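PDB 6ECX: StiE protein from Stigmatella aurantiaca, which methylates oxygen on polyketide intermediates with S-adenosylmethionine, as the O-methyltransferase domain of a modular polyketide synthase. Local coordinates for residues 73-78 against 313-318; 78-83 against 161-166. One frame throughout, in Å; residues are numbered along the deposited sequence.

Contact 1: 73-78 against 313-318; sequences QRELRR and TPYAEF. With SAM (S-adenosylmethionine), chain B.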
loop_
_atom_site.group_PDB
_atom_site.type_symbol
_atom_site.label_atom_id
_atom_site.label_comp_id
_atom_site.label_asym_id
_atom_site.label_seq_id
_atom_site.Cartn_x
_atom_site.Cartn_y
_atom_site.Cartn_z
ATOM N N GLN A 73 -8.876 5.670 6.195
ATOM C CA GLN A 73 -8.031 4.521 5.914
ATOM C C GLN A 73 -8.864 3.342 5.436
ATOM O O GLN A 73 -8.443 2.608 4.533
ATOM C CB GLN A 73 -7.221 4.138 7.154
ATOM C CG GLN A 73 -6.098 5.130 7.494
ATOM C CD GLN A 73 -5.478 4.865 8.856
ATOM O OE1 GLN A 73 -6.187 4.632 9.833
ATOM N NE2 GLN A 73 -4.151 4.885 8.923
ATOM N N ARG A 74 -10.038 3.138 6.046
ATOM C CA ARG A 74 -10.966 2.131 5.547
ATOM C C ARG A 74 -11.419 2.456 4.125
ATOM O O ARG A 74 -11.587 1.552 3.294
ATOM C CB ARG A 74 -12.164 2.011 6.488
ATOM C CG ARG A 74 -11.829 1.299 7.786
ATOM C CD ARG A 74 -13.080 0.935 8.568
ATOM N NE ARG A 74 -13.657 2.088 9.251
ATOM C CZ ARG A 74 -13.236 2.541 10.429
ATOM N NH1 ARG A 74 -12.230 1.941 11.054
ATOM N NH2 ARG A 74 -13.815 3.595 10.978
ATOM N N GLU A 75 -11.597 3.742 3.822
ATOM C CA GLU A 75 -11.998 4.138 2.475
ATOM C C GLU A 75 -10.906 3.836 1.448
ATOM O O GLU A 75 -11.199 3.404 0.326
ATOM C CB GLU A 75 -12.356 5.623 2.469
ATOM C CG GLU A 75 -12.586 6.220 1.086
ATOM C CD GLU A 75 -13.836 5.699 0.390
ATOM O OE1 GLU A 75 -14.595 4.912 0.999
ATOM O OE2 GLU A 75 -14.052 6.093 -0.780
ATOM N N LEU A 76 -9.639 4.069 1.805
ATOM C CA LEU A 76 -8.547 3.659 0.926
ATOM C C LEU A 76 -8.631 2.165 0.627
ATOM O O LEU A 76 -8.519 1.737 -0.531
ATOM C CB LEU A 76 -7.203 4.006 1.570
ATOM C CG LEU A 76 -5.966 3.595 0.775
ATOM C CD1 LEU A 76 -5.636 4.656 -0.262
ATOM C CD2 LEU A 76 -4.806 3.417 1.724
ATOM N N ARG A 77 -8.876 1.362 1.669
ATOM C CA ARG A 77 -9.011 -0.081 1.502
ATOM C C ARG A 77 -10.219 -0.447 0.634
ATOM O O ARG A 77 -10.144 -1.377 -0.179
ATOM C CB ARG A 77 -9.147 -0.749 2.867
ATOM C CG ARG A 77 -7.892 -1.427 3.374
ATOM C CD ARG A 77 -6.927 -0.423 3.924
ATOM N NE ARG A 77 -5.659 -1.031 4.320
ATOM C CZ ARG A 77 -4.634 -0.336 4.797
ATOM N NH1 ARG A 77 -4.748 0.979 4.931
ATOM N NH2 ARG A 77 -3.507 -0.945 5.134
ATOM N N ARG A 78 -11.355 0.233 0.837
ATOM C CA ARG A 78 -12.548 -0.047 0.042
ATOM C C ARG A 78 -12.239 0.087 -1.444
ATOM O O ARG A 78 -12.587 -0.790 -2.239
ATOM C CB ARG A 78 -13.699 0.884 0.448
ATOM C CG ARG A 78 -15.060 0.511 -0.167
ATOM C CD ARG A 78 -16.155 1.510 0.229
ATOM N NE ARG A 78 -15.916 2.822 -0.372
ATOM C CZ ARG A 78 -16.448 3.225 -1.521
ATOM N NH1 ARG A 78 -17.264 2.422 -2.192
ATOM N NH2 ARG A 78 -16.159 4.427 -2.002
ATOM N N THR A 313 -7.962 6.293 -13.403
ATOM C CA THR A 313 -9.236 6.921 -13.066
ATOM C C THR A 313 -9.070 7.812 -11.842
ATOM O O THR A 313 -8.665 7.318 -10.786
ATOM C CB THR A 313 -10.299 5.874 -12.791
ATOM O OG1 THR A 313 -10.374 4.979 -13.903
ATOM C CG2 THR A 313 -11.648 6.550 -12.582
ATOM N N PRO A 314 -9.357 9.104 -11.931
ATOM C CA PRO A 314 -9.370 9.923 -10.717
ATOM C C PRO A 314 -10.445 9.440 -9.754
ATOM O O PRO A 314 -11.575 9.147 -10.150
ATOM C CB PRO A 314 -9.674 11.334 -11.243
ATOM C CG PRO A 314 -9.430 11.264 -12.707
ATOM C CD PRO A 314 -9.764 9.879 -13.115
ATOM N N TYR A 315 -10.074 9.358 -8.472
ATOM C CA TYR A 315 -11.033 9.036 -7.416
ATOM C C TYR A 315 -12.312 9.861 -7.516
ATOM O O TYR A 315 -13.405 9.355 -7.236
ATOM C CB TYR A 315 -10.403 9.266 -6.045
ATOM C CG TYR A 315 -11.369 9.018 -4.912
ATOM C CD1 TYR A 315 -11.509 7.746 -4.375
ATOM C CD2 TYR A 315 -12.145 10.053 -4.380
ATOM C CE1 TYR A 315 -12.381 7.500 -3.336
ATOM C CE2 TYR A 315 -13.031 9.814 -3.338
ATOM C CZ TYR A 315 -13.140 8.528 -2.823
ATOM O OH TYR A 315 -13.998 8.256 -1.792
ATOM N N ALA A 316 -12.194 11.146 -7.860
ATOM C CA ALA A 316 -13.381 11.989 -7.966
ATOM C C ALA A 316 -14.334 11.501 -9.050
ATOM O O ALA A 316 -15.516 11.859 -9.028
ATOM C CB ALA A 316 -12.986 13.450 -8.224
ATOM N N GLU A 317 -13.860 10.680 -9.982
ATOM C CA GLU A 317 -14.715 10.117 -11.018
ATOM C C GLU A 317 -15.098 8.673 -10.728
ATOM O O GLU A 317 -15.657 7.998 -11.597
ATOM C CB GLU A 317 -14.028 10.227 -12.384
ATOM C CG GLU A 317 -13.916 11.665 -12.896
ATOM C CD GLU A 317 -13.139 11.776 -14.202
ATOM O OE1 GLU A 317 -12.773 10.727 -14.780
ATOM O OE2 GLU A 317 -12.887 12.920 -14.641
ATOM N N PHE A 318 -14.816 8.193 -9.525
ATOM C CA PHE A 318 -15.000 6.796 -9.168
ATOM C C PHE A 318 -16.303 6.599 -8.406
ATOM O O PHE A 318 -16.664 7.408 -7.544
ATOM C CB PHE A 318 -13.828 6.324 -8.320
ATOM C CG PHE A 318 -14.034 4.978 -7.701
ATOM C CD1 PHE A 318 -13.898 3.825 -8.458
ATOM C CD2 PHE A 318 -14.337 4.866 -6.349
ATOM C CE1 PHE A 318 -14.075 2.581 -7.886
ATOM C CE2 PHE A 318 -14.509 3.627 -5.764
ATOM C CZ PHE A 318 -14.374 2.480 -6.534
HETATM N N SAM B . 1.039 -3.056 4.268
HETATM C CA SAM B . 1.055 -2.615 5.657
HETATM C C SAM B . -0.021 -1.568 5.907
HETATM O O SAM B . -0.578 -1.044 4.947
HETATM O OXT SAM B . -0.363 -1.227 7.044
HETATM C CB SAM B . 2.425 -2.062 6.013
HETATM C CG SAM B . 2.960 -1.018 5.041
HETATM S SD SAM B . 4.491 -0.294 5.686
HETATM C CE SAM B . 4.397 1.378 4.993
HETATM C "C5'" SAM B . 5.770 -1.156 4.737
HETATM C "C4'" SAM B . 5.920 -2.624 5.145
HETATM O "O4'" SAM B . 6.696 -3.366 4.216
HETATM C "C3'" SAM B . 6.579 -2.858 6.500
HETATM O "O3'" SAM B . 5.780 -3.825 7.158
HETATM C "C2'" SAM B . 7.932 -3.479 6.175
HETATM O "O2'" SAM B . 8.408 -4.383 7.152
HETATM C "C1'" SAM B . 7.595 -4.226 4.893
HETATM N N9 SAM B . 8.734 -4.548 4.011
HETATM C C8 SAM B . 9.630 -3.654 3.477
HETATM N N7 SAM B . 10.500 -4.337 2.690
HETATM C C5 SAM B . 10.184 -5.652 2.718
HETATM C C6 SAM B . 10.732 -6.767 2.110
HETATM N N6 SAM B . 11.795 -6.661 1.314
HETATM N N1 SAM B . 10.172 -8.016 2.326
HETATM C C2 SAM B . 9.067 -8.152 3.134
HETATM N N3 SAM B . 8.528 -7.032 3.732
HETATM C C4 SAM B . 9.071 -5.801 3.540
#
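Tyr315 brings its hydroxyl to the carboxylate of Glu75, and its OH donates to Glu75 OE2; the modelled 2.4 Å is unusually short and its exact length doubtful. OE2 lies at the edge of the phenol, near the ring plane, while the carboxylate itself is turned 89° from that ring. The tyrosine reaches in with CG anti to its backbone N (chi1 177°), which sends the ring out from the 3-10 segment 315-316 toward the helix. Glu75 starts the same way but bends at chi2 (68°), so that the carboxylate turns along its own helix to meet Arg78 three residues on. The two form a bidentate salt bridge, gripped side-on: NE reaches Glu75 OE1 at 2.8 Å on the syn side but well out of the carboxylate plane, and NH2 reaches Glu75 OE2 at 3.0 Å by a nearly straight bond to the syn lone pair. Both oxygens lie close to the guanidinium plane. With one nitrogen to each oxygen, Arg78 limits how the carboxylate can rotate, and its positive charge probably stabilises the ionised form; the phenol is a second partner of OE2. The same Arg78 NH2 stands 4.2 Å from Phe318 CE2, at the edge of the phenylalanine ring, a loose contact. Only 135 Å² is buried in all, and the Arg78 side chain is exposed, as befits a surface contact. Arg77, the residue before Arg78, turns to the cofactor instead: its NH2 lies 2.9 Å from SAM O and also forms a salt bridge with Asp102. Within the fold, helix 64-80 thus meets the chain's C-terminal tail just beyond strand 313-314, an outermost strand of the mixed sheet, paired with strand 226-233; Leu76 meanwhile packs on strand 283-292.

Contact 2: 78-83 against 161-166; sequences RVLFRA and LGFEVA. With SAM (S-adenosylmethionine), chain B.
Leu80 and Phe163 meet where helix 64-80 packs on the sheet of the Rossmann-like methyltransferase fold, at the C-terminal end of strand 157-163. The Leu80 and Phe163 side chains approach from opposite directions, and Leu80 sets CD1 over the ring centre: a CH-pi contact 4.0 Å from the centroid and 11° off the ring normal. Its other branch, CD2, leans on the rim at Phe163 CE1. CG sits beside the Leu80 backbone N, anti to the carbonyl carbon, directing both methyls at Phe163. Leu161 CB, from the same strand, lies against the opposite face of that ring, offset toward the rim, so the phenylalanine is held between two aliphatic groups. With CG anti to the carbonyl carbon (chi1 -54°), Phe163 directs its ring toward the helix, while its backbone carbonyl serves the cofactor.

Phe81, the first residue to leave helical geometry, supplies a second aromatic. Its CE2 approaches the edge of the Phe163 ring, 3.7 Å from Phe163 CZ, but the pair is oblique: the planes stand 80° apart and the centroids 5.9 Å. Phe81 CZ also touches Leu161 CD2 at 3.9 Å, and Ile190 and Leu106 border this apolar cluster. Val79 O ties down the turn after the helix, accepting from both Arg82 N and Arg82 NH1, which arrive from opposite faces of the carbonyl plane; Arg82 NH2 forms a salt bridge with Asp230. Beyond the cluster the strand end and the loop after it line the SAM pocket. Val165 CG1 lies 3.7 Å from SAM O4', and the SAM amino nitrogen N donates to Phe163 O at 3.2 Å.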
loop_
_atom_site.group_PDB
_atom_site.type_symbol
_atom_site.label_atom_id
_atom_site.label_comp_id
_atom_site.label_asym_id
_atom_site.label_seq_id
_atom_site.Cartn_x
_atom_site.Cartn_y
_atom_site.Cartn_z
ATOM N N ARG A 78 -11.355 0.233 0.837
ATOM C CA ARG A 78 -12.548 -0.047 0.042
ATOM C C ARG A 78 -12.239 0.087 -1.444
ATOM O O ARG A 78 -12.587 -0.790 -2.239
ATOM C CB ARG A 78 -13.699 0.884 0.448
ATOM C CG ARG A 78 -15.060 0.511 -0.167
ATOM C CD ARG A 78 -16.155 1.510 0.229
ATOM N NE ARG A 78 -15.916 2.822 -0.372
ATOM C CZ ARG A 78 -16.448 3.225 -1.521
ATOM N NH1 ARG A 78 -17.264 2.422 -2.192
ATOM N NH2 ARG A 78 -16.159 4.427 -2.002
ATOM N N VAL A 79 -11.507 1.136 -1.822
ATOM C CA VAL A 79 -11.173 1.339 -3.231
ATOM C C VAL A 79 -10.138 0.317 -3.703
ATOM O O VAL A 79 -10.248 -0.225 -4.814
ATOM C CB VAL A 79 -10.698 2.779 -3.468
ATOM C CG1 VAL A 79 -10.391 2.995 -4.950
ATOM C CG2 VAL A 79 -11.753 3.771 -2.980
ATOM N N LEU A 80 -9.120 0.038 -2.876
ATOM C CA LEU A 80 -8.124 -0.983 -3.210
ATOM C C LEU A 80 -8.754 -2.331 -3.539
ATOM O O LEU A 80 -8.272 -3.049 -4.421
ATOM C CB LEU A 80 -7.139 -1.155 -2.053
ATOM C CG LEU A 80 -5.964 -0.183 -2.036
ATOM C CD1 LEU A 80 -5.374 -0.063 -0.623
ATOM C CD2 LEU A 80 -4.924 -0.708 -3.017
ATOM N N PHE A 81 -9.790 -2.719 -2.804
ATOM C CA PHE A 81 -10.417 -4.027 -2.968
ATOM C C PHE A 81 -11.634 -3.979 -3.884
ATOM O O PHE A 81 -12.409 -4.931 -3.897
ATOM C CB PHE A 81 -10.841 -4.586 -1.607
ATOM C CG PHE A 81 -9.721 -5.189 -0.808
ATOM C CD1 PHE A 81 -9.450 -6.549 -0.886
ATOM C CD2 PHE A 81 -8.969 -4.404 0.054
ATOM C CE1 PHE A 81 -8.428 -7.109 -0.128
ATOM C CE2 PHE A 81 -7.956 -4.951 0.817
ATOM C CZ PHE A 81 -7.676 -6.299 0.731
ATOM N N ARG A 82 -11.827 -2.879 -4.628
ATOM C CA ARG A 82 -13.071 -2.639 -5.353
ATOM C C ARG A 82 -13.486 -3.808 -6.241
ATOM O O ARG A 82 -14.685 -4.045 -6.442
ATOM C CB ARG A 82 -12.934 -1.372 -6.211
ATOM C CG ARG A 82 -11.824 -1.473 -7.281
ATOM C CD ARG A 82 -11.477 -0.069 -7.806
ATOM N NE ARG A 82 -10.372 -0.107 -8.768
ATOM C CZ ARG A 82 -9.082 -0.133 -8.430
ATOM N NH1 ARG A 82 -8.716 -0.121 -7.148
ATOM N NH2 ARG A 82 -8.151 -0.165 -9.375
ATOM N N ALA A 83 -12.533 -4.515 -6.820
ATOM C CA ALA A 83 -12.858 -5.517 -7.822
ATOM C C ALA A 83 -12.765 -6.937 -7.291
ATOM O O ALA A 83 -13.099 -7.870 -8.026
ATOM C CB ALA A 83 -11.938 -5.367 -9.040
ATOM N N LEU A 161 -1.275 -8.988 -1.812
ATOM C CA LEU A 161 -1.444 -7.623 -1.329
ATOM C C LEU A 161 -0.068 -6.983 -1.166
ATOM O O LEU A 161 0.844 -7.593 -0.579
ATOM C CB LEU A 161 -2.172 -7.560 0.031
ATOM C CG LEU A 161 -3.407 -8.397 0.335
ATOM C CD1 LEU A 161 -3.897 -8.125 1.761
ATOM C CD2 LEU A 161 -4.510 -8.092 -0.649
ATOM N N GLY A 162 0.069 -5.752 -1.658
ATOM C CA GLY A 162 1.268 -4.961 -1.401
ATOM C C GLY A 162 0.875 -3.509 -1.264
ATOM O O GLY A 162 0.831 -2.782 -2.260
ATOM N N PHE A 163 0.566 -3.071 -0.043
ATOM C CA PHE A 163 0.142 -1.699 0.209
ATOM C C PHE A 163 1.357 -0.939 0.731
ATOM O O PHE A 163 1.797 -1.165 1.865
ATOM C CB PHE A 163 -1.030 -1.643 1.191
ATOM C CG PHE A 163 -2.225 -2.499 0.773
ATOM C CD1 PHE A 163 -2.463 -2.793 -0.576
ATOM C CD2 PHE A 163 -3.097 -3.019 1.733
ATOM C CE1 PHE A 163 -3.547 -3.585 -0.957
ATOM C CE2 PHE A 163 -4.188 -3.808 1.365
ATOM C CZ PHE A 163 -4.411 -4.095 0.007
ATOM N N GLU A 164 1.904 -0.070 -0.110
ATOM C CA GLU A 164 3.093 0.724 0.204
ATOM C C GLU A 164 4.268 -0.171 0.609
ATOM O O GLU A 164 4.918 0.040 1.636
ATOM C CB GLU A 164 2.784 1.752 1.291
ATOM C CG GLU A 164 1.755 2.796 0.912
ATOM C CD GLU A 164 1.558 3.840 2.006
ATOM O OE1 GLU A 164 0.521 4.535 1.991
ATOM O OE2 GLU A 164 2.445 3.964 2.881
ATOM N N VAL A 165 4.533 -1.189 -0.211
ATOM C CA VAL A 165 5.595 -2.150 0.075
ATOM C C VAL A 165 6.580 -2.225 -1.086
ATOM O O VAL A 165 7.792 -2.061 -0.903
ATOM C CB VAL A 165 5.023 -3.551 0.371
ATOM C CG1 VAL A 165 6.155 -4.496 0.742
ATOM C CG2 VAL A 165 3.967 -3.489 1.464
ATOM N N ALA A 166 6.064 -2.495 -2.287
ATOM C CA ALA A 166 6.938 -2.695 -3.442
ATOM C C ALA A 166 7.884 -1.516 -3.638
ATOM O O ALA A 166 9.039 -1.699 -4.044
ATOM C CB ALA A 166 6.100 -2.936 -4.709
HETATM N N SAM B . 1.039 -3.056 4.268
HETATM C CA SAM B . 1.055 -2.615 5.657
HETATM C C SAM B . -0.021 -1.568 5.907
HETATM O O SAM B . -0.578 -1.044 4.947
HETATM O OXT SAM B . -0.363 -1.227 7.044
HETATM C CB SAM B . 2.425 -2.062 6.013
HETATM C CG SAM B . 2.960 -1.018 5.041
HETATM S SD SAM B . 4.491 -0.294 5.686
HETATM C CE SAM B . 4.397 1.378 4.993
HETATM C "C5'" SAM B . 5.770 -1.156 4.737
HETATM C "C4'" SAM B . 5.920 -2.624 5.145
HETATM O "O4'" SAM B . 6.696 -3.366 4.216
HETATM C "C3'" SAM B . 6.579 -2.858 6.500
HETATM O "O3'" SAM B . 5.780 -3.825 7.158
HETATM C "C2'" SAM B . 7.932 -3.479 6.175
HETATM O "O2'" SAM B . 8.408 -4.383 7.152
HETATM C "C1'" SAM B . 7.595 -4.226 4.893
HETATM N N9 SAM B . 8.734 -4.548 4.011
HETATM C C8 SAM B . 9.630 -3.654 3.477
HETATM N N7 SAM B . 10.500 -4.337 2.690
HETATM C C5 SAM B . 10.184 -5.652 2.718
HETATM C C6 SAM B . 10.732 -6.767 2.110
HETATM N N6 SAM B . 11.795 -6.661 1.314
HETATM N N1 SAM B . 10.172 -8.016 2.326
HETATM C C2 SAM B . 9.067 -8.152 3.134
HETATM N N3 SAM B . 8.528 -7.032 3.732
HETATM C C4 SAM B . 9.071 -5.801 3.540
#

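In the fold
Helix 64-80 is common to both contacts, whose centres lie 11 Å apart; their segments overlap at Arg78, whose side chain works in contact 1 alone of the two. Along the chain, contact 2 is nested inside the loop that contact 1 closes. They touch directly: Phe318 CE1 packs on Arg82 CD at 3.7 Å, and Tyr315 CE1 on Val79 CG2 at 3.8 Å, so the C-terminal tail covers the same helix end that contact 2 presses on the sheet. Toward SAM the two converge again, since Arg77 NH2 lies 4.0 Å from Phe163 CD2. One helix therefore turns Arg77 to the cofactor's carboxylate and Leu80 to the strand whose end receives its amino group.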